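Local structure of genome polyprotein (Chicken sicinivirus JSY, 6QWT) at residues A[231-242]-A[353-364]; A[273-281]-A[287-295]. The protein probably catalyses RNA-templated RNA synthesis, being the 3Dpol RNA-dependent RNA polymerase released from the viral polyprotein. All blocks are in the same frame, centred on the assembly; numbering follows the deposited sequence.

Interaction 1: residues A[231-242]-A[353-364]; sequences ALDYSNFDSTIP and YHSQTNYKVTPA
Asp233 and Thr362 show how two distant pieces of chain are joined first through their backbones: Asp233 N bonds to Thr362 O and Thr362 N to Asp233 O, each 2.8 Å long. Farther along, Lys360 O takes two donors from Ser235, its amide N and its hydroxyl. Ser235 OG, turned between its own N and carbonyl carbon (chi1 35°), comes from above the carbonyl plane at 2.9 Å from Lys360 O.

This antiparallel pairing sets strand 360-362, at the margin of the palm sheet, against strand 230-235, which carries polymerase motif A. The carboxylate of Asp233 lies close to that of Asp335 in the motif C hairpin, consistent with the usual palm active site.

Aromatic contacts fill the face bearing Tyr234. Its ring drives an edge at the face of Tyr359 in a T-shaped pair, planes at 75°, with Tyr234 CE2 3.8 Å from Tyr359 CG. Val361 CG2 sits over one face of Tyr234, 4.3 Å from the ring centroid, and Phe237 CD1 lies over the opposite one. Tyr234 OH and Tyr353 OH share a hydrogen bond of 2.9 Å.

Around Tyr359, Thr240 OG1, which donates to Asn236 O, lies at the ring edge, 3.4 Å from Tyr359 CD1, while Tyr359 OH pairs with Ser311. Two waters bridge Thr240 and Asn358: one accepts from Asn358 N, the other from Asn358 ND2, and both donate to Thr240 O.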
loop_
_atom_site.group_PDB
_atom_site.type_symbol
_atom_site.label_atom_id
_atom_site.label_comp_id
_atom_site.label_asym_id
_atom_site.label_seq_id
_atom_site.Cartn_x
_atom_site.Cartn_y
_atom_site.Cartn_z
ATOM N N ALA A 231 -11.676 0.193 13.108
ATOM C CA ALA A 231 -10.607 -0.258 12.232
ATOM C C ALA A 231 -10.929 -1.658 11.734
ATOM O O ALA A 231 -11.432 -2.494 12.491
ATOM C CB ALA A 231 -9.254 -0.262 12.949
ATOM N N LEU A 232 -10.655 -1.907 10.458
ATOM C CA LEU A 232 -10.782 -3.253 9.924
ATOM C C LEU A 232 -9.765 -3.446 8.814
ATOM O O LEU A 232 -9.206 -2.487 8.275
ATOM C CB LEU A 232 -12.200 -3.546 9.417
ATOM C CG LEU A 232 -12.820 -2.665 8.335
ATOM C CD1 LEU A 232 -12.332 -3.053 6.948
ATOM C CD2 LEU A 232 -14.338 -2.759 8.418
ATOM N N ASP A 233 -9.525 -4.710 8.488
ATOM C CA ASP A 233 -8.568 -5.085 7.465
ATOM C C ASP A 233 -9.210 -6.104 6.537
ATOM O O ASP A 233 -10.115 -6.845 6.930
ATOM C CB ASP A 233 -7.283 -5.659 8.085
ATOM C CG ASP A 233 -6.147 -5.765 7.086
ATOM O OD1 ASP A 233 -5.667 -6.894 6.843
ATOM O OD2 ASP A 233 -5.734 -4.718 6.542
ATOM N N TYR A 234 -8.745 -6.126 5.297
ATOM C CA TYR A 234 -9.185 -7.113 4.325
ATOM C C TYR A 234 -8.167 -8.240 4.245
ATOM O O TYR A 234 -6.957 -8.008 4.335
ATOM C CB TYR A 234 -9.360 -6.489 2.940
ATOM C CG TYR A 234 -10.455 -5.452 2.822
ATOM C CD1 TYR A 234 -10.289 -4.170 3.334
ATOM C CD2 TYR A 234 -11.647 -5.748 2.173
ATOM C CE1 TYR A 234 -11.285 -3.219 3.216
ATOM C CE2 TYR A 234 -12.649 -4.803 2.048
ATOM C CZ TYR A 234 -12.464 -3.542 2.570
ATOM O OH TYR A 234 -13.461 -2.602 2.444
ATOM N N SER A 235 -8.660 -9.460 4.079
ATOM C CA SER A 235 -7.821 -10.588 3.699
ATOM C C SER A 235 -7.938 -10.786 2.196
ATOM O O SER A 235 -9.051 -10.877 1.663
ATOM C CB SER A 235 -8.226 -11.858 4.448
ATOM O OG SER A 235 -9.628 -11.916 4.644
ATOM N N ASN A 236 -6.793 -10.823 1.512
ATOM C CA ASN A 236 -6.740 -11.014 0.059
ATOM C C ASN A 236 -7.481 -9.900 -0.681
ATOM O O ASN A 236 -8.202 -10.146 -1.651
ATOM C CB ASN A 236 -7.284 -12.390 -0.339
ATOM C CG ASN A 236 -6.941 -13.464 0.673
ATOM O OD1 ASN A 236 -5.784 -13.866 0.804
ATOM N ND2 ASN A 236 -7.950 -13.938 1.398
ATOM N N PHE A 237 -7.294 -8.661 -0.216
ATOM C CA PHE A 237 -7.914 -7.507 -0.863
ATOM C C PHE A 237 -7.502 -7.400 -2.327
ATOM O O PHE A 237 -8.332 -7.097 -3.192
ATOM C CB PHE A 237 -7.535 -6.235 -0.105
ATOM C CG PHE A 237 -8.307 -5.012 -0.522
ATOM C CD1 PHE A 237 -9.694 -5.017 -0.531
ATOM C CD2 PHE A 237 -7.642 -3.853 -0.890
ATOM C CE1 PHE A 237 -10.405 -3.889 -0.909
ATOM C CE2 PHE A 237 -8.346 -2.721 -1.267
ATOM C CZ PHE A 237 -9.729 -2.738 -1.278
ATOM N N ASP A 238 -6.226 -7.656 -2.625
ATOM C CA ASP A 238 -5.712 -7.507 -3.981
ATOM C C ASP A 238 -6.260 -8.549 -4.947
ATOM O O ASP A 238 -6.094 -8.387 -6.160
ATOM C CB ASP A 238 -4.183 -7.562 -3.965
ATOM C CG ASP A 238 -3.577 -6.524 -3.041
ATOM O OD1 ASP A 238 -3.900 -5.327 -3.199
ATOM O OD2 ASP A 238 -2.784 -6.905 -2.153
ATOM N N SER A 239 -6.900 -9.604 -4.447
ATOM C CA SER A 239 -7.535 -10.597 -5.302
ATOM C C SER A 239 -9.051 -10.463 -5.353
ATOM O O SER A 239 -9.658 -10.814 -6.371
ATOM C CB SER A 239 -7.175 -12.013 -4.832
ATOM O OG SER A 239 -5.807 -12.294 -5.062
ATOM N N THR A 240 -9.672 -9.947 -4.295
ATOM C CA THR A 240 -11.123 -9.954 -4.174
ATOM C C THR A 240 -11.793 -8.707 -4.740
ATOM O O THR A 240 -13.027 -8.675 -4.822
ATOM C CB THR A 240 -11.522 -10.116 -2.704
ATOM O OG1 THR A 240 -10.831 -9.141 -1.914
ATOM C CG2 THR A 240 -11.161 -11.509 -2.210
ATOM N N ILE A 241 -11.031 -7.687 -5.122
ATOM C CA ILE A 241 -11.622 -6.471 -5.677
ATOM C C ILE A 241 -12.278 -6.810 -7.009
ATOM O O ILE A 241 -11.610 -7.332 -7.916
ATOM C CB ILE A 241 -10.580 -5.358 -5.847
ATOM C CG1 ILE A 241 -10.214 -4.752 -4.493
ATOM C CG2 ILE A 241 -11.114 -4.280 -6.776
ATOM C CD1 ILE A 241 -8.935 -3.948 -4.532
ATOM N N PRO A 242 -13.568 -6.545 -7.172
ATOM C CA PRO A 242 -14.239 -6.886 -8.428
ATOM C C PRO A 242 -13.950 -5.879 -9.530
ATOM O O PRO A 242 -13.726 -4.691 -9.283
ATOM C CB PRO A 242 -15.723 -6.881 -8.044
ATOM C CG PRO A 242 -15.806 -5.958 -6.893
ATOM C CD PRO A 242 -14.512 -6.081 -6.143
ATOM N N TYR A 353 -20.767 -7.687 2.950
ATOM C CA TYR A 353 -19.716 -8.126 2.039
ATOM C C TYR A 353 -19.858 -9.606 1.702
ATOM O O TYR A 353 -19.644 -10.011 0.554
ATOM C CB TYR A 353 -18.341 -7.850 2.651
ATOM C CG TYR A 353 -17.802 -6.458 2.401
ATOM C CD1 TYR A 353 -16.683 -5.996 3.084
ATOM C CD2 TYR A 353 -18.407 -5.606 1.484
ATOM C CE1 TYR A 353 -16.178 -4.725 2.861
ATOM C CE2 TYR A 353 -17.912 -4.331 1.256
ATOM C CZ TYR A 353 -16.795 -3.896 1.947
ATOM O OH TYR A 353 -16.288 -2.633 1.729
ATOM N N HIS A 354 -20.217 -10.428 2.694
ATOM C CA HIS A 354 -20.340 -11.863 2.458
ATOM C C HIS A 354 -21.462 -12.182 1.481
ATOM O O HIS A 354 -21.361 -13.145 0.714
ATOM C CB HIS A 354 -20.580 -12.597 3.778
ATOM C CG HIS A 354 -19.428 -12.526 4.731
ATOM N ND1 HIS A 354 -19.595 -12.500 6.099
ATOM C CD2 HIS A 354 -18.091 -12.480 4.514
ATOM C CE1 HIS A 354 -18.412 -12.436 6.685
ATOM N NE2 HIS A 354 -17.483 -12.423 5.745
ATOM N N SER A 355 -22.533 -11.388 1.487
ATOM C CA SER A 355 -23.706 -11.707 0.687
ATOM C C SER A 355 -23.690 -11.080 -0.702
ATOM O O SER A 355 -24.422 -11.549 -1.581
ATOM C CB SER A 355 -24.977 -11.274 1.425
ATOM O OG SER A 355 -25.132 -9.867 1.381
ATOM N N GLN A 356 -22.884 -10.039 -0.927
ATOM C CA GLN A 356 -22.893 -9.317 -2.192
ATOM C C GLN A 356 -21.537 -9.224 -2.875
ATOM O O GLN A 356 -21.494 -8.901 -4.066
ATOM C CB GLN A 356 -23.427 -7.888 -1.995
ATOM C CG GLN A 356 -24.870 -7.812 -1.521
ATOM C CD GLN A 356 -25.848 -8.333 -2.554
ATOM O OE1 GLN A 356 -25.769 -7.988 -3.734
ATOM N NE2 GLN A 356 -26.777 -9.175 -2.115
ATOM N N THR A 357 -20.438 -9.472 -2.162
ATOM C CA THR A 357 -19.111 -9.337 -2.750
ATOM C C THR A 357 -18.260 -10.563 -2.451
ATOM O O THR A 357 -18.747 -11.551 -1.891
ATOM C CB THR A 357 -18.401 -8.082 -2.227
ATOM O OG1 THR A 357 -17.965 -8.309 -0.882
ATOM C CG2 THR A 357 -19.326 -6.866 -2.257
ATOM N N ASN A 358 -16.985 -10.500 -2.829
ATOM C CA ASN A 358 -15.996 -11.502 -2.462
ATOM C C ASN A 358 -15.085 -11.032 -1.334
ATOM O O ASN A 358 -14.148 -11.750 -0.968
ATOM C CB ASN A 358 -15.155 -11.886 -3.685
ATOM C CG ASN A 358 -15.962 -12.612 -4.747
ATOM O OD1 ASN A 358 -16.849 -13.406 -4.435
ATOM N ND2 ASN A 358 -15.656 -12.341 -6.012
ATOM N N TYR A 359 -15.338 -9.849 -0.778
ATOM C CA TYR A 359 -14.516 -9.328 0.305
ATOM C C TYR A 359 -14.718 -10.143 1.577
ATOM O O TYR A 359 -15.852 -10.454 1.957
ATOM C CB TYR A 359 -14.861 -7.866 0.581
ATOM C CG TYR A 359 -14.547 -6.890 -0.529
ATOM C CD1 TYR A 359 -13.319 -6.907 -1.179
ATOM C CD2 TYR A 359 -15.476 -5.929 -0.906
ATOM C CE1 TYR A 359 -13.034 -5.994 -2.186
ATOM C CE2 TYR A 359 -15.201 -5.020 -1.906
ATOM C CZ TYR A 359 -13.981 -5.053 -2.541
ATOM O OH TYR A 359 -13.723 -4.136 -3.535
ATOM N N LYS A 360 -13.615 -10.483 2.238
ATOM C CA LYS A 360 -13.634 -11.091 3.566
ATOM C C LYS A 360 -12.923 -10.126 4.503
ATOM O O LYS A 360 -11.713 -9.912 4.380
ATOM C CB LYS A 360 -12.957 -12.462 3.571
ATOM C CG LYS A 360 -13.627 -13.514 2.698
ATOM C CD LYS A 360 -12.786 -14.792 2.656
ATOM C CE LYS A 360 -13.383 -15.836 1.722
ATOM N NZ LYS A 360 -12.336 -16.578 0.952
ATOM N N VAL A 361 -13.663 -9.537 5.432
ATOM C CA VAL A 361 -13.150 -8.449 6.253
ATOM C C VAL A 361 -13.020 -8.922 7.696
ATOM O O VAL A 361 -13.827 -9.725 8.176
ATOM C CB VAL A 361 -14.048 -7.202 6.130
ATOM C CG1 VAL A 361 -15.205 -7.252 7.105
ATOM C CG2 VAL A 361 -13.230 -5.961 6.326
ATOM N N THR A 362 -11.969 -8.444 8.375
ATOM C CA THR A 362 -11.601 -8.903 9.711
ATOM C C THR A 362 -11.091 -7.743 10.565
ATOM O O THR A 362 -10.781 -6.668 10.032
ATOM C CB THR A 362 -10.519 -9.988 9.636
ATOM O OG1 THR A 362 -9.377 -9.477 8.939
ATOM C CG2 THR A 362 -11.034 -11.246 8.937
ATOM N N PRO A 363 -10.990 -7.918 11.886
ATOM C CA PRO A 363 -10.347 -6.894 12.720
ATOM C C PRO A 363 -8.895 -6.672 12.325
ATOM O O PRO A 363 -8.249 -7.519 11.704
ATOM C CB PRO A 363 -10.456 -7.468 14.135
ATOM C CG PRO A 363 -11.652 -8.351 14.075
ATOM C CD PRO A 363 -11.644 -8.958 12.705
ATOM N N ALA A 364 -8.378 -5.507 12.713
ATOM C CA ALA A 364 -7.058 -5.060 12.288
ATOM C C ALA A 364 -5.921 -5.570 13.166
ATOM O O ALA A 364 -4.753 -5.360 12.816
ATOM C CB ALA A 364 -7.011 -3.528 12.249
HETATM O O HOH W 1 -15.239 -8.326 -3.521
HETATM O O HOH W 2 -14.202 -9.964 -6.697
#

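Interaction 2: residues A[273-281]-A[287-295]; sequences QSIYLSKHV and YIMKGGNPS
His280 and Tyr287 face each other near the turn of a beta hairpin, strands 277-282 and 285-290, whose second strand runs on into the Gly-Gly-Asn-Pro-Ser loop of polymerase motif B. The histidine is a compact example of how one side chain can serve several neighbours. Its CB rests over the face of the Tyr287 ring, 3.7 Å from the centroid, a CH-pi contact. With CG anti to the carbonyl carbon, chi1 -58° carries the imidazole on past the tyrosine, its plane almost parallel (7°) but slid aside until the rings barely overlap. His280 CG lies 3.7 Å from Tyr287 CE2. CD2 comes up against Met289 CG, whereas ND1 is hydrogen-bonded to Glu176. CE1 presses on Pro294 CG at 3.3 Å. NE2, at the tip, is hydrogen-bonded to Ser278 OG (2.6 Å) and packs on Met289 CB. Bonds at both ring nitrogens fix the rotation of the imidazole.

On the other side of the hairpin the contacts are aliphatic. Leu277 CD1 touches both Ile288 CG2 and Lys290 CB, and Lys279 lies alongside Ile288, pointing the same way, with CG 3.6 Å from Ile288 CG1. The lysine ends go elsewhere, Lys279 to Asp150 and Lys290 to Asp62 and Asp64.

Backbone bonds pair Ser278 with Met289 and His280 with Tyr287. Where helix 267-276 gives way to the hairpin, Gly291, at whose backbone angles a side chain would be pressed against the preceding carbonyl, donates from N to Tyr276 O at 2.7 Å.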
loop_
_atom_site.group_PDB
_atom_site.type_symbol
_atom_site.label_atom_id
_atom_site.label_comp_id
_atom_site.label_asym_id
_atom_site.label_seq_id
_atom_site.Cartn_x
_atom_site.Cartn_y
_atom_site.Cartn_z
ATOM N N GLN A 273 -8.476 -0.432 -17.534
ATOM C CA GLN A 273 -8.704 -1.814 -17.942
ATOM C C GLN A 273 -7.433 -2.643 -17.809
ATOM O O GLN A 273 -7.485 -3.814 -17.409
ATOM C CB GLN A 273 -9.236 -1.874 -19.374
ATOM C CG GLN A 273 -9.569 -3.297 -19.815
ATOM C CD GLN A 273 -10.213 -3.366 -21.184
ATOM O OE1 GLN A 273 -9.798 -2.680 -22.117
ATOM N NE2 GLN A 273 -11.236 -4.205 -21.310
ATOM N N SER A 274 -6.278 -2.053 -18.127
ATOM C CA SER A 274 -5.012 -2.757 -17.947
ATOM C C SER A 274 -4.687 -3.011 -16.481
ATOM O O SER A 274 -3.709 -3.708 -16.191
ATOM C CB SER A 274 -3.868 -1.976 -18.608
ATOM O OG SER A 274 -3.361 -0.969 -17.749
ATOM N N ILE A 275 -5.478 -2.466 -15.562
ATOM C CA ILE A 275 -5.307 -2.707 -14.139
ATOM C C ILE A 275 -6.191 -3.848 -13.650
ATOM O O ILE A 275 -5.723 -4.721 -12.919
ATOM C CB ILE A 275 -5.575 -1.409 -13.349
ATOM C CG1 ILE A 275 -4.370 -0.476 -13.445
ATOM C CG2 ILE A 275 -5.888 -1.713 -11.892
ATOM C CD1 ILE A 275 -4.656 0.927 -12.985
ATOM N N TYR A 276 -7.468 -3.873 -14.046
ATOM C CA TYR A 276 -8.354 -4.939 -13.590
ATOM C C TYR A 276 -8.406 -6.131 -14.538
ATOM O O TYR A 276 -8.935 -7.180 -14.158
ATOM C CB TYR A 276 -9.775 -4.402 -13.335
ATOM C CG TYR A 276 -10.546 -3.880 -14.537
ATOM C CD1 TYR A 276 -10.737 -2.516 -14.714
ATOM C CD2 TYR A 276 -11.126 -4.747 -15.462
ATOM C CE1 TYR A 276 -11.456 -2.025 -15.788
ATOM C CE2 TYR A 276 -11.844 -4.264 -16.545
ATOM C CZ TYR A 276 -12.005 -2.897 -16.700
ATOM O OH TYR A 276 -12.715 -2.393 -17.765
ATOM N N LEU A 277 -7.877 -6.000 -15.757
ATOM C CA LEU A 277 -7.685 -7.119 -16.686
ATOM C C LEU A 277 -6.204 -7.106 -17.057
ATOM O O LEU A 277 -5.824 -6.684 -18.152
ATOM C CB LEU A 277 -8.593 -6.999 -17.916
ATOM C CG LEU A 277 -8.676 -8.225 -18.829
ATOM C CD1 LEU A 277 -9.144 -9.445 -18.048
ATOM C CD2 LEU A 277 -9.600 -7.958 -20.009
ATOM N N SER A 278 -5.369 -7.573 -16.134
ATOM C CA SER A 278 -3.933 -7.348 -16.178
ATOM C C SER A 278 -3.183 -8.610 -16.584
ATOM O O SER A 278 -3.632 -9.731 -16.332
ATOM C CB SER A 278 -3.430 -6.872 -14.812
ATOM O OG SER A 278 -3.752 -7.820 -13.808
ATOM N N LYS A 279 -2.022 -8.412 -17.203
ATOM C CA LYS A 279 -1.138 -9.500 -17.598
ATOM C C LYS A 279 -0.009 -9.641 -16.586
ATOM O O LYS A 279 0.564 -8.645 -16.136
ATOM C CB LYS A 279 -0.557 -9.258 -18.994
ATOM C CG LYS A 279 -1.607 -9.201 -20.088
ATOM C CD LYS A 279 -1.122 -8.418 -21.292
ATOM C CE LYS A 279 -0.069 -9.189 -22.051
ATOM N NZ LYS A 279 0.398 -8.465 -23.264
ATOM N N HIS A 280 0.309 -10.886 -16.235
ATOM C CA HIS A 280 1.310 -11.178 -15.221
ATOM C C HIS A 280 2.273 -12.244 -15.722
ATOM O O HIS A 280 1.928 -13.061 -16.578
ATOM C CB HIS A 280 0.663 -11.662 -13.915
ATOM C CG HIS A 280 -0.302 -10.689 -13.313
ATOM N ND1 HIS A 280 -0.054 -10.035 -12.125
ATOM C CD2 HIS A 280 -1.524 -10.270 -13.724
ATOM C CE1 HIS A 280 -1.078 -9.253 -11.834
ATOM N NE2 HIS A 280 -1.982 -9.374 -12.789
ATOM N N VAL A 281 3.486 -12.230 -15.173
ATOM C CA VAL A 281 4.460 -13.288 -15.418
ATOM C C VAL A 281 5.107 -13.660 -14.088
ATOM O O VAL A 281 5.741 -12.820 -13.439
ATOM C CB VAL A 281 5.522 -12.893 -16.463
ATOM C CG1 VAL A 281 6.229 -11.581 -16.103
ATOM C CG2 VAL A 281 6.513 -14.028 -16.662
ATOM N N TYR A 287 -0.032 -15.470 -17.305
ATOM C CA TYR A 287 -1.465 -15.520 -17.056
ATOM C C TYR A 287 -2.021 -14.103 -17.010
ATOM O O TYR A 287 -1.283 -13.123 -16.889
ATOM C CB TYR A 287 -1.781 -16.272 -15.756
ATOM C CG TYR A 287 -1.140 -15.667 -14.529
ATOM C CD1 TYR A 287 0.173 -15.967 -14.185
ATOM C CD2 TYR A 287 -1.847 -14.790 -13.715
ATOM C CE1 TYR A 287 0.765 -15.411 -13.064
ATOM C CE2 TYR A 287 -1.264 -14.229 -12.592
ATOM C CZ TYR A 287 0.039 -14.543 -12.271
ATOM O OH TYR A 287 0.623 -13.987 -11.156
ATOM N N ILE A 288 -3.344 -14.020 -17.122
ATOM C CA ILE A 288 -4.081 -12.768 -17.035
ATOM C C ILE A 288 -5.015 -12.865 -15.838
ATOM O O ILE A 288 -5.673 -13.893 -15.643
ATOM C CB ILE A 288 -4.865 -12.479 -18.331
ATOM C CG1 ILE A 288 -3.950 -11.841 -19.378
ATOM C CG2 ILE A 288 -6.075 -11.588 -18.055
ATOM C CD1 ILE A 288 -4.536 -11.826 -20.777
ATOM N N MET A 289 -5.049 -11.812 -15.027
ATOM C CA MET A 289 -5.952 -11.731 -13.889
ATOM C C MET A 289 -7.129 -10.837 -14.257
ATOM O O MET A 289 -6.942 -9.667 -14.605
ATOM C CB MET A 289 -5.232 -11.195 -12.651
ATOM C CG MET A 289 -4.416 -12.243 -11.908
ATOM S SD MET A 289 -5.449 -13.548 -11.196
ATOM C CE MET A 289 -4.237 -14.820 -10.843
ATOM N N LYS A 290 -8.334 -11.393 -14.196
ATOM C CA LYS A 290 -9.567 -10.633 -14.376
ATOM C C LYS A 290 -10.105 -10.310 -12.987
ATOM O O LYS A 290 -10.511 -11.213 -12.248
ATOM C CB LYS A 290 -10.581 -11.419 -15.204
ATOM C CG LYS A 290 -11.888 -10.688 -15.462
ATOM C CD LYS A 290 -12.784 -11.495 -16.393
ATOM C CE LYS A 290 -14.154 -10.855 -16.546
ATOM N NZ LYS A 290 -14.961 -10.950 -15.299
ATOM N N GLY A 291 -10.096 -9.028 -12.631
ATOM C CA GLY A 291 -10.389 -8.608 -11.278
ATOM C C GLY A 291 -9.127 -8.446 -10.444
ATOM O O GLY A 291 -8.031 -8.866 -10.821
ATOM N N GLY A 292 -9.288 -7.813 -9.280
ATOM C CA GLY A 292 -8.156 -7.506 -8.418
ATOM C C GLY A 292 -7.240 -6.459 -9.038
ATOM O O GLY A 292 -7.519 -5.888 -10.087
ATOM N N ASN A 293 -6.114 -6.211 -8.362
ATOM C CA ASN A 293 -5.096 -5.258 -8.823
ATOM C C ASN A 293 -3.765 -5.775 -8.303
ATOM O O ASN A 293 -3.704 -6.220 -7.145
ATOM C CB ASN A 293 -5.383 -3.835 -8.294
ATOM C CG ASN A 293 -4.454 -2.742 -8.886
ATOM O OD1 ASN A 293 -3.514 -3.021 -9.613
ATOM N ND2 ASN A 293 -4.746 -1.489 -8.564
ATOM N N PRO A 294 -2.711 -5.798 -9.129
ATOM C CA PRO A 294 -1.365 -6.021 -8.595
ATOM C C PRO A 294 -1.070 -5.148 -7.386
ATOM O O PRO A 294 -1.317 -3.940 -7.394
ATOM C CB PRO A 294 -0.464 -5.652 -9.773
ATOM C CG PRO A 294 -1.261 -6.050 -10.966
ATOM C CD PRO A 294 -2.707 -5.810 -10.609
ATOM N N SER A 295 -0.497 -5.769 -6.360
ATOM C CA SER A 295 -0.191 -5.099 -5.104
ATOM C C SER A 295 1.204 -4.479 -5.140
ATOM O O SER A 295 2.197 -5.193 -5.323
ATOM C CB SER A 295 -0.288 -6.094 -3.947
ATOM O OG SER A 295 0.125 -7.393 -4.347
HETATM O O HOH W 3 -6.117 -7.405 -12.190
#

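How the interactions relate
Interaction 2 is nested within the chain that interaction 1 closes, and their centres are about 18 Å apart. Both rest on antiparallel strand pairs, but at different sites: interaction 1 brings together segments 111 residues apart at their closest ends, in the palm sheet, whereas interaction 2 pairs the arms of one hairpin in a separate mixed sheet. The hairpin contact is buried, joining a polar histidine network to aliphatic pairs; the palm contact is only partly buried, combining an aromatic cluster with water bridges between helix 237-240 and the loop before strand 360-362. They meet directly, for Ile241 O probably accepts a hydrogen bond from Gly292 N and Asp238 O one from Asn293 N, tying motif A to the motif B loop.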